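UPF0131 protein ykqA (Bacillus subtilis, PDB 2QIK) is probably a gamma-glutamylcyclotransferase, an acyltransferase acting on gamma-glutamyl compounds. Local coordinates at residues A[120-133]-A[188-202]. Sequence-based numbering, arbitrary orientation.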
loop_
_atom_site.group_PDB
_atom_site.type_symbol
_atom_site.label_atom_id
_atom_site.label_comp_id
_atom_site.label_asym_id
_atom_site.label_seq_id
_atom_site.Cartn_x
_atom_site.Cartn_y
_atom_site.Cartn_z
HETATM N N MSE A 120 1.210 -12.909 -2.299
HETATM C CA MSE A 120 -0.074 -13.081 -1.681
HETATM C C MSE A 120 -1.025 -13.893 -2.543
HETATM O O MSE A 120 -1.706 -14.836 -2.097
HETATM C CB MSE A 120 -0.680 -11.722 -1.361
HETATM C CG MSE A 120 -2.136 -11.734 -0.823
HETATM SE SE MSE A 120 -2.854 -10.035 -0.445
HETATM C CE MSE A 120 -2.964 -9.447 -2.245
ATOM N N ILE A 121 -1.113 -13.540 -3.836
ATOM C CA ILE A 121 -2.043 -14.217 -4.704
ATOM C C ILE A 121 -1.503 -15.572 -5.118
ATOM O O ILE A 121 -2.239 -16.561 -5.068
ATOM C CB ILE A 121 -2.444 -13.356 -5.883
ATOM C CG1 ILE A 121 -3.282 -12.191 -5.390
ATOM C CG2 ILE A 121 -3.222 -14.147 -6.903
ATOM C CD1 ILE A 121 -2.486 -11.041 -4.988
ATOM N N SER A 122 -0.234 -15.682 -5.527
ATOM C CA SER A 122 0.273 -16.936 -6.060
ATOM C C SER A 122 0.393 -18.016 -4.971
ATOM O O SER A 122 0.369 -19.208 -5.298
ATOM C CB SER A 122 1.582 -16.711 -6.762
ATOM O OG SER A 122 2.587 -16.413 -5.862
ATOM N N LYS A 123 0.521 -17.636 -3.717
ATOM C CA LYS A 123 0.571 -18.602 -2.616
ATOM C C LYS A 123 -0.794 -18.700 -1.904
ATOM O O LYS A 123 -0.871 -19.371 -0.852
ATOM C CB LYS A 123 1.698 -18.280 -1.620
ATOM C CG LYS A 123 3.073 -18.224 -2.274
ATOM C CD LYS A 123 3.832 -19.472 -2.338
ATOM C CE LYS A 123 5.320 -19.115 -2.618
ATOM N NZ LYS A 123 5.663 -17.705 -2.213
ATOM N N SER A 124 -1.833 -18.076 -2.443
ATOM C CA SER A 124 -3.167 -18.140 -1.880
ATOM C C SER A 124 -3.098 -17.909 -0.352
ATOM O O SER A 124 -3.671 -18.670 0.440
ATOM C CB SER A 124 -3.957 -19.419 -2.282
ATOM O OG SER A 124 -4.204 -19.567 -3.703
ATOM N N LYS A 125 -2.508 -16.803 0.035
ATOM C CA LYS A 125 -2.297 -16.537 1.458
ATOM C C LYS A 125 -3.617 -16.524 2.200
ATOM O O LYS A 125 -4.544 -15.832 1.824
ATOM C CB LYS A 125 -1.544 -15.213 1.634
ATOM C CG LYS A 125 -1.322 -14.817 3.055
ATOM C CD LYS A 125 -0.440 -13.542 3.172
ATOM C CE LYS A 125 -0.150 -13.142 4.615
ATOM N NZ LYS A 125 0.902 -12.167 4.725
ATOM N N ASN A 126 -3.629 -17.250 3.334
ATOM C CA ASN A 126 -4.895 -17.461 4.054
ATOM C C ASN A 126 -4.569 -17.655 5.535
ATOM O O ASN A 126 -3.816 -18.561 5.840
ATOM C CB ASN A 126 -5.605 -18.737 3.487
ATOM C CG ASN A 126 -7.025 -18.931 3.956
ATOM O OD1 ASN A 126 -7.456 -20.138 4.208
ATOM N ND2 ASN A 126 -7.764 -17.929 4.014
ATOM N N PRO A 127 -5.081 -16.828 6.441
ATOM C CA PRO A 127 -5.945 -15.704 6.182
ATOM C C PRO A 127 -5.181 -14.499 5.632
ATOM O O PRO A 127 -3.953 -14.490 5.584
ATOM C CB PRO A 127 -6.437 -15.348 7.584
ATOM C CG PRO A 127 -5.328 -15.723 8.461
ATOM C CD PRO A 127 -4.782 -17.001 7.881
ATOM N N ILE A 128 -5.934 -13.481 5.264
ATOM C CA ILE A 128 -5.460 -12.179 4.918
ATOM C C ILE A 128 -5.830 -11.225 6.095
ATOM O O ILE A 128 -6.990 -11.281 6.518
ATOM C CB ILE A 128 -6.202 -11.740 3.656
ATOM C CG1 ILE A 128 -5.847 -12.645 2.453
ATOM C CG2 ILE A 128 -5.925 -10.281 3.313
ATOM C CD1 ILE A 128 -4.358 -12.621 2.026
ATOM N N TYR A 129 -4.904 -10.362 6.537
ATOM C CA TYR A 129 -5.241 -9.294 7.478
ATOM C C TYR A 129 -5.408 -8.059 6.586
ATOM O O TYR A 129 -4.469 -7.565 5.976
ATOM C CB TYR A 129 -4.117 -9.155 8.492
ATOM C CG TYR A 129 -4.194 -10.300 9.462
ATOM C CD1 TYR A 129 -5.125 -10.275 10.498
ATOM C CD2 TYR A 129 -3.437 -11.440 9.302
ATOM C CE1 TYR A 129 -5.259 -11.344 11.374
ATOM C CE2 TYR A 129 -3.598 -12.516 10.131
ATOM C CZ TYR A 129 -4.463 -12.472 11.165
ATOM O OH TYR A 129 -4.606 -13.560 12.000
ATOM N N TYR A 130 -6.637 -7.580 6.508
ATOM C CA TYR A 130 -7.098 -6.522 5.623
ATOM C C TYR A 130 -7.395 -5.261 6.433
ATOM O O TYR A 130 -8.249 -5.263 7.327
ATOM C CB TYR A 130 -8.335 -6.953 4.839
ATOM C CG TYR A 130 -9.009 -5.823 4.087
ATOM C CD1 TYR A 130 -8.301 -5.023 3.237
ATOM C CD2 TYR A 130 -10.330 -5.548 4.297
ATOM C CE1 TYR A 130 -8.877 -3.923 2.649
ATOM C CE2 TYR A 130 -10.959 -4.458 3.685
ATOM C CZ TYR A 130 -10.197 -3.644 2.864
ATOM O OH TYR A 130 -10.771 -2.530 2.304
ATOM N N PHE A 131 -6.670 -4.181 6.107
ATOM C CA PHE A 131 -6.798 -2.879 6.809
ATOM C C PHE A 131 -7.681 -1.917 5.999
ATOM O O PHE A 131 -7.307 -1.539 4.866
ATOM C CB PHE A 131 -5.429 -2.301 7.022
ATOM C CG PHE A 131 -5.404 -1.033 7.785
ATOM C CD1 PHE A 131 -5.655 -0.960 9.152
ATOM C CD2 PHE A 131 -5.098 0.166 7.160
ATOM C CE1 PHE A 131 -5.642 0.272 9.845
ATOM C CE2 PHE A 131 -5.157 1.371 7.896
ATOM C CZ PHE A 131 -5.374 1.393 9.180
ATOM N N ALA A 132 -8.825 -1.592 6.566
ATOM C CA ALA A 132 -9.760 -0.688 5.950
ATOM C C ALA A 132 -9.755 0.636 6.694
ATOM O O ALA A 132 -9.869 0.657 7.928
ATOM C CB ALA A 132 -11.212 -1.308 6.085
ATOM N N TYR A 133 -9.745 1.730 5.959
ATOM C CA TYR A 133 -9.658 3.077 6.519
ATOM C C TYR A 133 -10.787 3.987 6.054
ATOM O O TYR A 133 -10.845 5.145 6.465
ATOM C CB TYR A 133 -8.290 3.685 6.212
ATOM C CG TYR A 133 -7.982 3.741 4.727
ATOM C CD1 TYR A 133 -7.254 2.754 4.138
ATOM C CD2 TYR A 133 -8.503 4.724 3.925
ATOM C CE1 TYR A 133 -7.020 2.744 2.736
ATOM C CE2 TYR A 133 -8.277 4.745 2.592
ATOM C CZ TYR A 133 -7.560 3.745 1.974
ATOM O OH TYR A 133 -7.379 3.856 0.636
ATOM N N GLY A 188 -7.714 2.782 11.341
ATOM C CA GLY A 188 -8.679 2.016 10.555
ATOM C C GLY A 188 -9.056 0.769 11.297
ATOM O O GLY A 188 -8.716 0.608 12.470
ATOM N N VAL A 189 -9.731 -0.118 10.620
ATOM C CA VAL A 189 -10.206 -1.416 11.177
ATOM C C VAL A 189 -9.387 -2.499 10.440
ATOM O O VAL A 189 -9.332 -2.519 9.223
ATOM C CB VAL A 189 -11.753 -1.636 10.869
ATOM C CG1 VAL A 189 -12.284 -2.924 11.464
ATOM C CG2 VAL A 189 -12.599 -0.440 11.285
ATOM N N LEU A 190 -8.830 -3.415 11.201
ATOM C CA LEU A 190 -8.163 -4.580 10.657
ATOM C C LEU A 190 -9.096 -5.743 10.753
ATOM O O LEU A 190 -9.611 -6.082 11.831
ATOM C CB LEU A 190 -6.862 -4.865 11.426
ATOM C CG LEU A 190 -5.998 -5.945 10.840
ATOM C CD1 LEU A 190 -5.432 -5.469 9.504
ATOM C CD2 LEU A 190 -4.898 -6.363 11.771
ATOM N N TYR A 191 -9.375 -6.393 9.625
ATOM C CA TYR A 191 -10.184 -7.584 9.542
ATOM C C TYR A 191 -9.333 -8.822 9.257
ATOM O O TYR A 191 -8.355 -8.751 8.518
ATOM C CB TYR A 191 -11.159 -7.510 8.395
ATOM C CG TYR A 191 -12.218 -6.434 8.402
ATOM C CD1 TYR A 191 -13.427 -6.611 9.036
ATOM C CD2 TYR A 191 -12.032 -5.294 7.679
ATOM C CE1 TYR A 191 -14.409 -5.680 8.994
ATOM C CE2 TYR A 191 -13.034 -4.295 7.622
ATOM C CZ TYR A 191 -14.224 -4.521 8.259
ATOM O OH TYR A 191 -15.240 -3.584 8.178
ATOM N N ARG A 192 -9.667 -9.960 9.859
ATOM C CA ARG A 192 -9.105 -11.261 9.453
ATOM C C ARG A 192 -10.108 -11.875 8.458
ATOM O O ARG A 192 -11.261 -12.139 8.823
ATOM C CB ARG A 192 -8.980 -12.168 10.656
ATOM C CG ARG A 192 -8.346 -13.511 10.367
ATOM C CD ARG A 192 -8.270 -14.394 11.538
ATOM N NE ARG A 192 -7.386 -13.830 12.483
ATOM C CZ ARG A 192 -7.714 -13.144 13.589
ATOM N NH1 ARG A 192 -8.986 -12.983 13.944
ATOM N NH2 ARG A 192 -6.759 -12.633 14.355
ATOM N N ILE A 193 -9.676 -12.039 7.216
ATOM C CA ILE A 193 -10.557 -12.534 6.154
ATOM C C ILE A 193 -9.942 -13.770 5.474
ATOM O O ILE A 193 -8.711 -13.900 5.420
ATOM C CB ILE A 193 -10.882 -11.452 5.133
ATOM C CG1 ILE A 193 -9.656 -11.107 4.237
ATOM C CG2 ILE A 193 -11.439 -10.187 5.752
ATOM C CD1 ILE A 193 -9.968 -10.052 3.172
ATOM N N PRO A 194 -10.761 -14.647 4.916
ATOM C CA PRO A 194 -10.227 -15.707 4.116
ATOM C C PRO A 194 -9.714 -15.161 2.780
ATOM O O PRO A 194 -10.227 -14.197 2.255
ATOM C CB PRO A 194 -11.414 -16.691 3.931
ATOM C CG PRO A 194 -12.431 -16.251 4.971
ATOM C CD PRO A 194 -12.219 -14.746 5.064
ATOM N N TYR A 195 -8.755 -15.882 2.217
ATOM C CA TYR A 195 -8.295 -15.647 0.850
ATOM C C TYR A 195 -9.488 -15.504 -0.138
ATOM O O TYR A 195 -9.428 -14.730 -1.087
ATOM C CB TYR A 195 -7.376 -16.749 0.427
ATOM C CG TYR A 195 -6.789 -16.522 -0.941
ATOM C CD1 TYR A 195 -5.864 -15.550 -1.193
ATOM C CD2 TYR A 195 -7.149 -17.341 -2.017
ATOM C CE1 TYR A 195 -5.346 -15.334 -2.441
ATOM C CE2 TYR A 195 -6.631 -17.136 -3.276
ATOM C CZ TYR A 195 -5.714 -16.152 -3.469
ATOM O OH TYR A 195 -5.199 -15.986 -4.750
ATOM N N SER A 196 -10.523 -16.294 0.049
ATOM C CA SER A 196 -11.622 -16.317 -0.831
ATOM C C SER A 196 -12.411 -15.010 -0.856
ATOM O O SER A 196 -13.238 -14.822 -1.764
ATOM C CB SER A 196 -12.583 -17.434 -0.525
ATOM O OG SER A 196 -13.142 -17.261 0.755
ATOM N N ALA A 197 -12.187 -14.110 0.092
ATOM C CA ALA A 197 -12.803 -12.756 0.085
ATOM C C ALA A 197 -12.033 -11.788 -0.765
ATOM O O ALA A 197 -12.506 -10.651 -0.994
ATOM C CB ALA A 197 -12.869 -12.263 1.483
ATOM N N LEU A 198 -10.839 -12.119 -1.243
ATOM C CA LEU A 198 -10.011 -11.119 -1.887
ATOM C C LEU A 198 -10.494 -10.613 -3.211
ATOM O O LEU A 198 -10.367 -9.391 -3.504
ATOM C CB LEU A 198 -8.580 -11.699 -2.077
ATOM C CG LEU A 198 -7.505 -10.722 -2.408
ATOM C CD1 LEU A 198 -7.423 -9.509 -1.383
ATOM C CD2 LEU A 198 -6.210 -11.476 -2.465
ATOM N N SER A 199 -11.007 -11.481 -4.075
ATOM C CA SER A 199 -11.390 -10.981 -5.379
ATOM C C SER A 199 -12.565 -9.992 -5.303
ATOM O O SER A 199 -12.618 -9.042 -6.098
ATOM C CB SER A 199 -11.625 -12.096 -6.406
ATOM O OG SER A 199 -12.728 -12.903 -6.075
ATOM N N TYR A 200 -13.444 -10.145 -4.307
ATOM C CA TYR A 200 -14.500 -9.151 -4.058
ATOM C C TYR A 200 -13.823 -7.795 -3.824
ATOM O O TYR A 200 -14.245 -6.767 -4.366
ATOM C CB TYR A 200 -15.321 -9.564 -2.824
ATOM C CG TYR A 200 -16.142 -8.407 -2.292
ATOM C CD1 TYR A 200 -17.293 -8.028 -2.926
ATOM C CD2 TYR A 200 -15.706 -7.658 -1.249
ATOM C CE1 TYR A 200 -17.987 -6.926 -2.542
ATOM C CE2 TYR A 200 -16.387 -6.583 -0.824
ATOM C CZ TYR A 200 -17.545 -6.190 -1.465
ATOM O OH TYR A 200 -18.247 -5.073 -1.008
ATOM N N LEU A 201 -12.790 -7.761 -2.981
ATOM C CA LEU A 201 -12.116 -6.489 -2.697
ATOM C C LEU A 201 -11.443 -5.924 -3.931
ATOM O O LEU A 201 -11.474 -4.715 -4.165
ATOM C CB LEU A 201 -11.176 -6.611 -1.555
ATOM C CG LEU A 201 -11.788 -6.899 -0.181
ATOM C CD1 LEU A 201 -10.732 -7.211 0.846
ATOM C CD2 LEU A 201 -12.605 -5.705 0.269
ATOM N N TYR A 202 -10.795 -6.781 -4.728
ATOM C CA TYR A 202 -10.160 -6.318 -5.945
ATOM C C TYR A 202 -11.143 -5.660 -6.882
ATOM O O TYR A 202 -10.854 -4.649 -7.537
ATOM C CB TYR A 202 -9.408 -7.415 -6.674
ATOM C CG TYR A 202 -7.998 -7.676 -6.253
ATOM C CD1 TYR A 202 -7.615 -7.730 -4.938
ATOM C CD2 TYR A 202 -6.997 -7.871 -7.219
ATOM C CE1 TYR A 202 -6.287 -7.960 -4.595
ATOM C CE2 TYR A 202 -5.691 -8.133 -6.867
ATOM C CZ TYR A 202 -5.320 -8.156 -5.566
ATOM O OH TYR A 202 -4.035 -8.403 -5.151
#
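Ile-128, Tyr-130 and Ala-132 pair antiparallel with Ile-193, Tyr-191 and Val-189 through six nearly straight backbone hydrogen bonds, which join strand 128-132 to strand 188-193. On the face bearing Tyr-130, CD1 of Leu-201 sits over the centre of the Tyr-130 ring, 3.8 Å from the centroid, a CH-pi contact that seats helix 198-202 against the sheet. CD2 of Tyr-191 meets CD2 of Tyr-130 at 3.8 Å, while the Tyr-191 hydroxyl bonds to Cys-136 O. Across the sheet, Arg-192 bends at chi3 (-66°) and lays the edge of its guanidinium against Tyr-129: NE donates to Tyr-129 OH at 2.8 Å, in the guanidinium plane, and NH2 adds a weak second bond. NH1 forms a salt bridge with Asp-153. Beyond the strands, CG of Tyr-195 stands anti to the backbone N (chi1 -176°), which carries the ring out to the turn after helix 120-122. There Ser-124 CA lies over the centre of the Tyr-195 ring, a CH-pi contact 3.6 Å from the centroid, and Tyr-195 OH comes within 3.0 Å of Ile-121 O. With an alanine here, Ser-124 would lose that ring face and a gap would probably open beside the turn. CE of Met-120, present as selenomethionine, packs on CD2 of Leu-198 (3.8 Å) and at the edge of the Tyr-202 ring, whose OH bonds to Glu-117. The turn is a Schellman motif, with Lys-125 N bonded to Met-120 O and Ser-124 N to Ile-121 O; a cis peptide bond before Pro-127 then leads into the strand. Strand 128-132 thus lies between strands 185-193 and 224-234 in a larger sheet, with helix 198-204 on its Tyr-130 face, consistent with the AIG2-like, gamma-glutamylcyclotransferase fold.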